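Side-chain contacts in Cfl (Pectobacterium brasiliense, PDB 7A9J), which is a coronafacic acid ligase of the ATP-dependent AMP-binding enzyme family, which probably activates carboxylic acids for amide formation: residues 233-236 and 237-241; 199-203 and 204-208; 257-261 and 262-266. The protein carries 1 engineered substitution. All blocks are in the same frame, centred on the assembly; numbering follows the deposited sequence.

Contact 1 of 3, residues 233-236 and 237-241; sequences SLVD and LISPW. With R4Z (6-ethyl-1-oxidanylidene-indene-4-carboxylic acid), chain B.
A type I beta turn from Asp236 to Ser239 leads out of strand 230-233 and into helix 240-251, whose first residues line the pocket of the bound indenone acid R4Z. The turn is closed by one backbone bond, Ser239 N to Asp236 O at 2.8 Å. Across this bend Val235 touches two partners with its two methyl branches. Its CG1, set anti to the backbone N (chi1 168°), rests 3.6 Å from Ser239 CB; CG2 reaches the indole of Trp241 at CE3, 4.0 Å away, approaching obliquely. A compact branched residue suits this spot because it can touch both partners at once. The two central residues of the turn, Leu237 and Ile238, are buried against Leu85 of helix 83-95, while Leu237 N and O bond to Asn81 OD1 and Tyr89 OH. Val235 O accepts a hydrogen bond from Ser242 OG, tying the loop to the new helix. Trp241 suits the pocket wall because its broad indole matches the flat bicyclic ligand, which lies over one of its faces; Pro240, starting the helix, adds CB at 3.7 Å from the ethyl carbon C14 of R4Z. Over the centre of the indole, the ligand's C03 comes within 3.7 Å of Trp241 CE2.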
loop_
_atom_site.group_PDB
_atom_site.type_symbol
_atom_site.label_atom_id
_atom_site.label_comp_id
_atom_site.label_asym_id
_atom_site.label_seq_id
_atom_site.Cartn_x
_atom_site.Cartn_y
_atom_site.Cartn_z
ATOM N N SER A 233 -0.935 -6.777 -8.104
ATOM C CA SER A 233 -0.552 -6.059 -6.876
ATOM C C SER A 233 0.339 -6.962 -6.038
ATOM O O SER A 233 -0.070 -8.076 -5.672
ATOM C CB SER A 233 -1.777 -5.622 -6.058
ATOM O OG SER A 233 -1.307 -5.024 -4.830
ATOM N N LEU A 234 1.558 -6.466 -5.709
ATOM C CA LEU A 234 2.466 -7.264 -4.913
ATOM C C LEU A 234 2.098 -7.231 -3.426
ATOM O O LEU A 234 2.613 -8.056 -2.656
ATOM C CB LEU A 234 3.905 -6.756 -5.095
ATOM C CG LEU A 234 4.340 -6.952 -6.557
ATOM C CD1 LEU A 234 5.677 -6.279 -6.765
ATOM C CD2 LEU A 234 4.476 -8.446 -6.889
ATOM N N VAL A 235 1.198 -6.343 -3.026
ATOM C CA VAL A 235 0.768 -6.306 -1.633
ATOM C C VAL A 235 -0.301 -7.401 -1.472
ATOM O O VAL A 235 -1.108 -7.560 -2.366
ATOM C CB VAL A 235 0.185 -4.931 -1.347
ATOM C CG1 VAL A 235 -0.529 -4.953 -0.018
ATOM C CG2 VAL A 235 1.377 -3.853 -1.357
ATOM N N ASP A 236 -0.272 -8.149 -0.371
ATOM C CA ASP A 236 -1.261 -9.212 -0.177
ATOM C C ASP A 236 -2.681 -8.737 -0.423
ATOM O O ASP A 236 -3.092 -7.646 -0.004
ATOM C CB ASP A 236 -1.211 -9.795 1.253
ATOM C CG ASP A 236 0.137 -10.373 1.650
ATOM O OD1 ASP A 236 0.929 -10.813 0.789
ATOM O OD2 ASP A 236 0.379 -10.428 2.868
ATOM N N LEU A 237 -3.485 -9.644 -1.033
ATOM C CA LEU A 237 -4.878 -9.329 -1.325
ATOM C C LEU A 237 -5.720 -9.187 -0.060
ATOM O O LEU A 237 -6.811 -8.624 -0.108
ATOM C CB LEU A 237 -5.463 -10.444 -2.249
ATOM C CG LEU A 237 -6.936 -10.306 -2.649
ATOM C CD1 LEU A 237 -7.248 -8.959 -3.307
ATOM C CD2 LEU A 237 -7.203 -11.539 -3.603
ATOM N N ILE A 238 -5.215 -9.644 1.075
ATOM C CA ILE A 238 -5.891 -9.411 2.352
ATOM C C ILE A 238 -5.699 -7.972 2.824
ATOM O O ILE A 238 -6.378 -7.535 3.746
ATOM C CB ILE A 238 -5.368 -10.457 3.351
ATOM C CG1 ILE A 238 -6.424 -10.849 4.414
ATOM C CG2 ILE A 238 -4.139 -9.961 4.074
ATOM C CD1 ILE A 238 -7.680 -11.588 3.863
ATOM N N SER A 239 -4.838 -7.227 2.179
ATOM C CA SER A 239 -4.546 -5.843 2.662
ATOM C C SER A 239 -5.421 -4.820 1.924
ATOM O O SER A 239 -5.617 -4.924 0.716
ATOM C CB SER A 239 -3.080 -5.540 2.413
ATOM O OG SER A 239 -2.756 -4.261 2.972
ATOM N N PRO A 240 -5.993 -3.822 2.574
ATOM C CA PRO A 240 -6.953 -2.912 1.898
ATOM C C PRO A 240 -6.533 -2.279 0.566
ATOM O O PRO A 240 -7.353 -2.228 -0.342
ATOM C CB PRO A 240 -7.148 -1.787 2.953
ATOM C CG PRO A 240 -7.126 -2.506 4.227
ATOM C CD PRO A 240 -5.931 -3.555 4.035
ATOM N N TRP A 241 -5.287 -1.813 0.406
ATOM C CA TRP A 241 -4.952 -1.255 -0.908
ATOM C C TRP A 241 -5.164 -2.285 -2.044
ATOM O O TRP A 241 -5.671 -1.941 -3.107
ATOM C CB TRP A 241 -3.510 -0.765 -0.928
ATOM C CG TRP A 241 -3.136 0.018 -2.161
ATOM C CD1 TRP A 241 -3.948 0.820 -2.927
ATOM C CD2 TRP A 241 -1.830 0.094 -2.719
ATOM N NE1 TRP A 241 -3.212 1.380 -3.978
ATOM C CE2 TRP A 241 -1.916 0.936 -3.867
ATOM C CE3 TRP A 241 -0.601 -0.485 -2.366
ATOM C CZ2 TRP A 241 -0.815 1.200 -4.677
ATOM C CZ3 TRP A 241 0.481 -0.234 -3.148
ATOM C CH2 TRP A 241 0.359 0.584 -4.312
HETATM C C13 R4Z B . -6.108 2.781 1.757
HETATM C C15 R4Z B . -4.257 3.472 0.165
HETATM C C02 R4Z B . -2.264 4.001 -1.417
HETATM C C03 R4Z B . -0.915 3.687 -1.579
HETATM C C04 R4Z B . -0.559 2.834 -0.360
HETATM C C05 R4Z B . -2.952 3.422 -0.298
HETATM C C06 R4Z B . -1.981 2.661 0.400
HETATM C C07 R4Z B . -2.380 1.958 1.530
HETATM C C08 R4Z B . -1.345 1.124 2.303
HETATM C C11 R4Z B . -3.706 1.985 1.961
HETATM C C12 R4Z B . -4.670 2.743 1.282
HETATM C C14 R4Z B . -6.862 1.489 1.333
HETATM O O01 R4Z B . -2.825 4.734 -2.190
HETATM O O09 R4Z B . -1.783 0.282 3.132
HETATM O O10 R4Z B . -0.090 1.268 2.145
#

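Contact 2 of 3, residues 199-203 and 204-208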
loop_
_atom_site.group_PDB
_atom_site.type_symbol
_atom_site.label_atom_id
_atom_site.label_comp_id
_atom_site.label_asym_id
_atom_site.label_seq_id
_atom_site.Cartn_x
_atom_site.Cartn_y
_atom_site.Cartn_z
ATOM N N ILE A 199 -11.406 0.471 11.169
ATOM C CA ILE A 199 -11.968 1.536 10.346
ATOM C C ILE A 199 -13.146 0.957 9.579
ATOM O O ILE A 199 -13.020 -0.042 8.874
ATOM C CB ILE A 199 -10.926 2.110 9.382
ATOM C CG1 ILE A 199 -9.688 2.589 10.165
ATOM C CG2 ILE A 199 -11.539 3.207 8.548
ATOM C CD1 ILE A 199 -10.008 3.618 11.223
ATOM N N VAL A 200 -14.304 1.571 9.743
ATOM C CA VAL A 200 -15.543 1.012 9.218
ATOM C C VAL A 200 -15.838 1.684 7.890
ATOM O O VAL A 200 -15.940 2.910 7.819
ATOM C CB VAL A 200 -16.702 1.199 10.207
ATOM C CG1 VAL A 200 -18.001 0.577 9.622
ATOM C CG2 VAL A 200 -16.318 0.524 11.537
ATOM N N TYR A 201 -16.008 0.867 6.867
ATOM C CA TYR A 201 -16.428 1.278 5.518
ATOM C C TYR A 201 -17.879 0.887 5.310
ATOM O O TYR A 201 -18.250 -0.256 5.607
ATOM C CB TYR A 201 -15.655 0.530 4.456
ATOM C CG TYR A 201 -14.266 1.050 4.201
ATOM C CD1 TYR A 201 -13.360 1.228 5.232
ATOM C CD2 TYR A 201 -13.851 1.250 2.887
ATOM C CE1 TYR A 201 -12.083 1.705 4.983
ATOM C CE2 TYR A 201 -12.554 1.683 2.608
ATOM C CZ TYR A 201 -11.673 1.867 3.651
ATOM O OH TYR A 201 -10.361 2.279 3.406
ATOM N N SER A 202 -18.687 1.815 4.787
ATOM C CA SER A 202 -19.974 1.424 4.225
ATOM C C SER A 202 -19.810 0.957 2.778
ATOM O O SER A 202 -18.719 1.013 2.192
ATOM C CB SER A 202 -20.965 2.585 4.298
ATOM O OG SER A 202 -20.532 3.602 3.405
ATOM N N GLN A 203 -20.911 0.396 2.240
ATOM C CA GLN A 203 -20.980 0.156 0.804
ATOM C C GLN A 203 -20.567 1.404 0.024
ATOM O O GLN A 203 -19.790 1.309 -0.944
ATOM C CB GLN A 203 -22.384 -0.333 0.416
ATOM C CG GLN A 203 -22.737 -1.698 1.042
ATOM C CD GLN A 203 -22.249 -2.882 0.193
ATOM O OE1 GLN A 203 -21.750 -2.701 -0.907
ATOM N NE2 GLN A 203 -22.450 -4.116 0.706
ATOM N N LYS A 204 -21.048 2.579 0.446
ATOM C CA LYS A 204 -20.669 3.823 -0.221
ATOM C C LYS A 204 -19.180 4.151 -0.064
ATOM O O LYS A 204 -18.556 4.597 -1.038
ATOM C CB LYS A 204 -21.510 4.997 0.288
ATOM C CG LYS A 204 -21.256 6.284 -0.520
ATOM C CD LYS A 204 -22.196 7.437 -0.072
ATOM C CE LYS A 204 -22.102 8.663 -1.008
ATOM N NZ LYS A 204 -20.716 9.118 -1.303
ATOM N N THR A 205 -18.606 4.011 1.156
ATOM C CA THR A 205 -17.161 4.207 1.280
ATOM C C THR A 205 -16.409 3.383 0.247
ATOM O O THR A 205 -15.474 3.869 -0.426
ATOM C CB THR A 205 -16.626 3.789 2.661
ATOM O OG1 THR A 205 -17.473 4.268 3.706
ATOM C CG2 THR A 205 -15.221 4.439 2.870
ATOM N N LEU A 206 -16.819 2.122 0.093
ATOM C CA LEU A 206 -16.092 1.260 -0.812
ATOM C C LEU A 206 -16.277 1.698 -2.274
ATOM O O LEU A 206 -15.310 1.685 -3.044
ATOM C CB LEU A 206 -16.581 -0.170 -0.582
ATOM C CG LEU A 206 -15.705 -1.270 -1.086
ATOM C CD1 LEU A 206 -14.327 -1.214 -0.423
ATOM C CD2 LEU A 206 -16.463 -2.583 -0.723
ATOM N N ILE A 207 -17.512 2.043 -2.662
ATOM C CA ILE A 207 -17.767 2.602 -3.999
ATOM C C ILE A 207 -16.804 3.782 -4.238
ATOM O O ILE A 207 -16.111 3.854 -5.260
ATOM C CB ILE A 207 -19.227 3.064 -4.105
ATOM C CG1 ILE A 207 -20.231 1.861 -4.092
ATOM C CG2 ILE A 207 -19.475 3.961 -5.348
ATOM C CD1 ILE A 207 -21.626 2.380 -3.938
ATOM N N ASP A 208 -16.779 4.729 -3.298
ATOM C CA ASP A 208 -15.987 5.945 -3.500
ATOM C C ASP A 208 -14.487 5.639 -3.451
ATOM O O ASP A 208 -13.707 6.214 -4.219
ATOM C CB ASP A 208 -16.379 7.012 -2.461
ATOM C CG ASP A 208 -17.855 7.485 -2.652
ATOM O OD1 ASP A 208 -18.346 7.410 -3.808
ATOM O OD2 ASP A 208 -18.495 7.951 -1.680
#
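Thr205, in the first turn of helix 203-214, meets the end of strand 198-202 with every atom of its side chain. Its CB lies over the start of the Tyr201 side chain, 3.8 Å from Tyr201 CB. There the side chain forks: OG1 lies anti to the carbonyl carbon (chi1 -44°), turned back to the strand, and CG2 is left to lean over the phenol. At the OG1 tip, Ser202 N donates a bond of 2.9 Å. In return Ser202 OG accepts from Thr205 N at 3.0 Å, along a nearly straight N-H line of 168°, and the reciprocal pair is a capping box. Ser202 can act as N-cap because its short hydroxyl folds back between its own N and carbonyl carbon, where it meets an amide of the first turn that has no helical carbonyl before it. Threonine suits the other half by offering a polar and an apolar branch from one CB. The methyl CG2 makes a CH-pi contact over one face of Tyr201, 3.9 Å from the ring centroid and offset toward the rim, closest to CD2. Leu206 CD1 approaches the same CD2 obliquely. Lys204, just before Thr205, forms a salt bridge with Asp208 one turn later, on the syn lone pair of OD2. Tyr201 OH is bonded to Gly340 O, a pocket residue, and the ring lies close to the bound R4Z. Strand 198-202 runs between strands 183-188 and 388-390, and the axes of segments 199-202 and 204-208 stand at 83° to each other; Thr205 OG1 also bonds to Lys385 O, while Gln203 and Leu206 pack on Leu93 of helix 83-95.

Contact 3 of 3, residues 257-261 and 262-266. With PO4 (phosphate ion), chain C.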
loop_
_atom_site.group_PDB
_atom_site.type_symbol
_atom_site.label_atom_id
_atom_site.label_comp_id
_atom_site.label_asym_id
_atom_site.label_seq_id
_atom_site.Cartn_x
_atom_site.Cartn_y
_atom_site.Cartn_z
ATOM N N LEU A 257 -3.811 -10.557 -11.828
ATOM C CA LEU A 257 -2.821 -11.616 -11.646
ATOM C C LEU A 257 -2.557 -11.776 -10.172
ATOM O O LEU A 257 -2.188 -10.796 -9.515
ATOM C CB LEU A 257 -1.519 -11.268 -12.372
ATOM C CG LEU A 257 -0.326 -12.198 -12.094
ATOM C CD1 LEU A 257 -0.563 -13.640 -12.656
ATOM C CD2 LEU A 257 0.940 -11.528 -12.762
ATOM N N LEU A 258 -2.768 -12.992 -9.648
ATOM C CA LEU A 258 -2.473 -13.301 -8.257
ATOM C C LEU A 258 -1.221 -14.155 -8.128
ATOM O O LEU A 258 -1.087 -15.194 -8.773
ATOM C CB LEU A 258 -3.642 -14.023 -7.582
ATOM C CG LEU A 258 -4.903 -13.164 -7.464
ATOM C CD1 LEU A 258 -5.967 -14.023 -6.693
ATOM C CD2 LEU A 258 -4.675 -11.862 -6.690
ATOM N N LEU A 259 -0.299 -13.705 -7.259
ATOM C CA LEU A 259 0.932 -14.436 -6.981
ATOM C C LEU A 259 0.996 -14.946 -5.544
ATOM O O LEU A 259 0.593 -14.259 -4.602
ATOM C CB LEU A 259 2.127 -13.506 -7.211
ATOM C CG LEU A 259 2.176 -12.887 -8.607
ATOM C CD1 LEU A 259 3.452 -11.992 -8.705
ATOM C CD2 LEU A 259 2.189 -14.014 -9.658
ATOM N N SER A 260 1.644 -16.083 -5.383
ATOM C CA SER A 260 1.927 -16.681 -4.095
ATOM C C SER A 260 3.199 -16.066 -3.516
ATOM O O SER A 260 3.937 -15.379 -4.208
ATOM C CB SER A 260 2.092 -18.172 -4.252
ATOM O OG SER A 260 3.366 -18.462 -4.803
ATOM N N GLU A 261 3.455 -16.349 -2.236
ATOM C CA GLU A 261 4.694 -15.899 -1.602
ATOM C C GLU A 261 5.918 -16.403 -2.374
ATOM O O GLU A 261 6.845 -15.627 -2.670
ATOM C CB GLU A 261 4.717 -16.375 -0.144
ATOM C CG GLU A 261 5.828 -15.690 0.679
ATOM C CD GLU A 261 5.649 -15.822 2.191
ATOM O OE1 GLU A 261 5.214 -16.900 2.660
ATOM O OE2 GLU A 261 5.953 -14.838 2.910
ATOM N N VAL A 262 5.898 -17.668 -2.785
ATOM C CA VAL A 262 7.041 -18.208 -3.505
ATOM C C VAL A 262 7.201 -17.503 -4.842
ATOM O O VAL A 262 8.330 -17.208 -5.280
ATOM C CB VAL A 262 6.888 -19.723 -3.672
ATOM C CG1 VAL A 262 7.823 -20.207 -4.774
ATOM C CG2 VAL A 262 7.271 -20.364 -2.372
ATOM N N ASP A 263 6.075 -17.193 -5.494
ATOM C CA ASP A 263 6.144 -16.471 -6.765
ATOM C C ASP A 263 6.845 -15.141 -6.576
ATOM O O ASP A 263 7.608 -14.704 -7.443
ATOM C CB ASP A 263 4.766 -16.205 -7.356
ATOM C CG ASP A 263 3.996 -17.486 -7.682
ATOM O OD1 ASP A 263 2.757 -17.427 -7.595
ATOM O OD2 ASP A 263 4.621 -18.517 -8.009
ATOM N N ILE A 264 6.567 -14.474 -5.456
ATOM C CA ILE A 264 7.134 -13.138 -5.263
ATOM C C ILE A 264 8.578 -13.194 -4.796
ATOM O O ILE A 264 9.379 -12.307 -5.136
ATOM C CB ILE A 264 6.228 -12.344 -4.314
ATOM C CG1 ILE A 264 4.957 -11.994 -5.047
ATOM C CG2 ILE A 264 6.898 -10.978 -3.924
ATOM C CD1 ILE A 264 3.864 -11.420 -4.149
ATOM N N GLU A 265 8.956 -14.222 -4.039
ATOM C CA GLU A 265 10.375 -14.474 -3.827
ATOM C C GLU A 265 11.108 -14.672 -5.149
ATOM O O GLU A 265 12.277 -14.311 -5.263
ATOM C CB GLU A 265 10.587 -15.697 -2.924
ATOM C CG GLU A 265 10.060 -15.512 -1.505
ATOM C CD GLU A 265 9.878 -16.841 -0.736
ATOM O OE1 GLU A 265 9.393 -16.781 0.423
ATOM O OE2 GLU A 265 10.211 -17.935 -1.275
ATOM N N ASN A 266 10.447 -15.220 -6.163
ATOM C CA ASN A 266 11.114 -15.372 -7.450
ATOM C C ASN A 266 10.580 -14.346 -8.447
ATOM O O ASN A 266 10.313 -14.685 -9.607
ATOM C CB ASN A 266 10.931 -16.817 -7.928
ATOM C CG ASN A 266 11.683 -17.797 -7.050
ATOM O OD1 ASN A 266 11.084 -18.531 -6.256
ATOM N ND2 ASN A 266 13.005 -17.813 -7.182
HETATM P P PO4 C . 1.199 -18.349 0.230
HETATM O O1 PO4 C . 1.664 -17.800 1.599
HETATM O O2 PO4 C . 1.999 -19.566 -0.178
HETATM O O3 PO4 C . 1.403 -17.270 -0.788
HETATM O O4 PO4 C . -0.240 -18.734 0.235
HETATM O O HOH W 1 0.383 -17.438 -9.121
#
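Leu259 overlaps the first turn of helix 261-265 with its CB, which lies 3.8 Å from Asp263 CB and nearly as close to Ile264 CG1. The motif beside it is a capping box formed by Ser260 and Asp263. Ser260, the N-cap, accepts from Asp263 N through OG at 3.1 Å, and Asp263 OD1 takes the backbone N-H of Ser260 at 2.8 Å. That second bond is almost straight at the hydrogen (172°), yet it meets OD1 from above the carboxylate plane. Asp263 CG stands anti to the carbonyl carbon (chi1 -62°), which carries the carboxylate back along the helix toward Ser260. Aspartate suits this third position of the turn because it is long enough to reach the N-cap amide, and its negative charge probably sits well by the positive end of the helix dipole. A water gives OD1 another donor and also donates to Leu258 O, linking the cap to the preceding chain.

Leucine and isoleucine suit the inner side because their apolar side chains pack on each other, crossing at about a right angle, and both lie against Leu234; Leu259 also packs on Ile267 and Thr270 of helix 267-274. Glutamates occupy part of the outer side. Glu261 and Glu265, one turn apart, bring their carboxylates near each other without charged-atom contact, and Glu261 OE1 has a long, weak ion pair with Lys128. A phosphate ion, probably from the crystallisation liquor, sits at the helix start, also held by Lys128 and Arg129. Its O3 accepts from the first helical amide, Glu261 N, at 2.7 Å.

All three contacts are places where the chain enters a helix, and each has a serine at the N-cap. In contacts 2 and 3 that serine takes part in a capping box, with threonine as its partner in the buried site and aspartate at the surface; in contact 1 a type I beta turn precedes the helix, and the serine hydroxyl makes no capping bond. Contact 1 is partly buried and lines the ligand pocket, which contact 2 approaches through its tyrosine. Contacts 1 and 3 touch through apolar packing, Leu237 on Leu258 and Leu234 on Leu259 and Ile264, whereas contacts 2 and 3 lie far apart, their centres about 29 Å from each other.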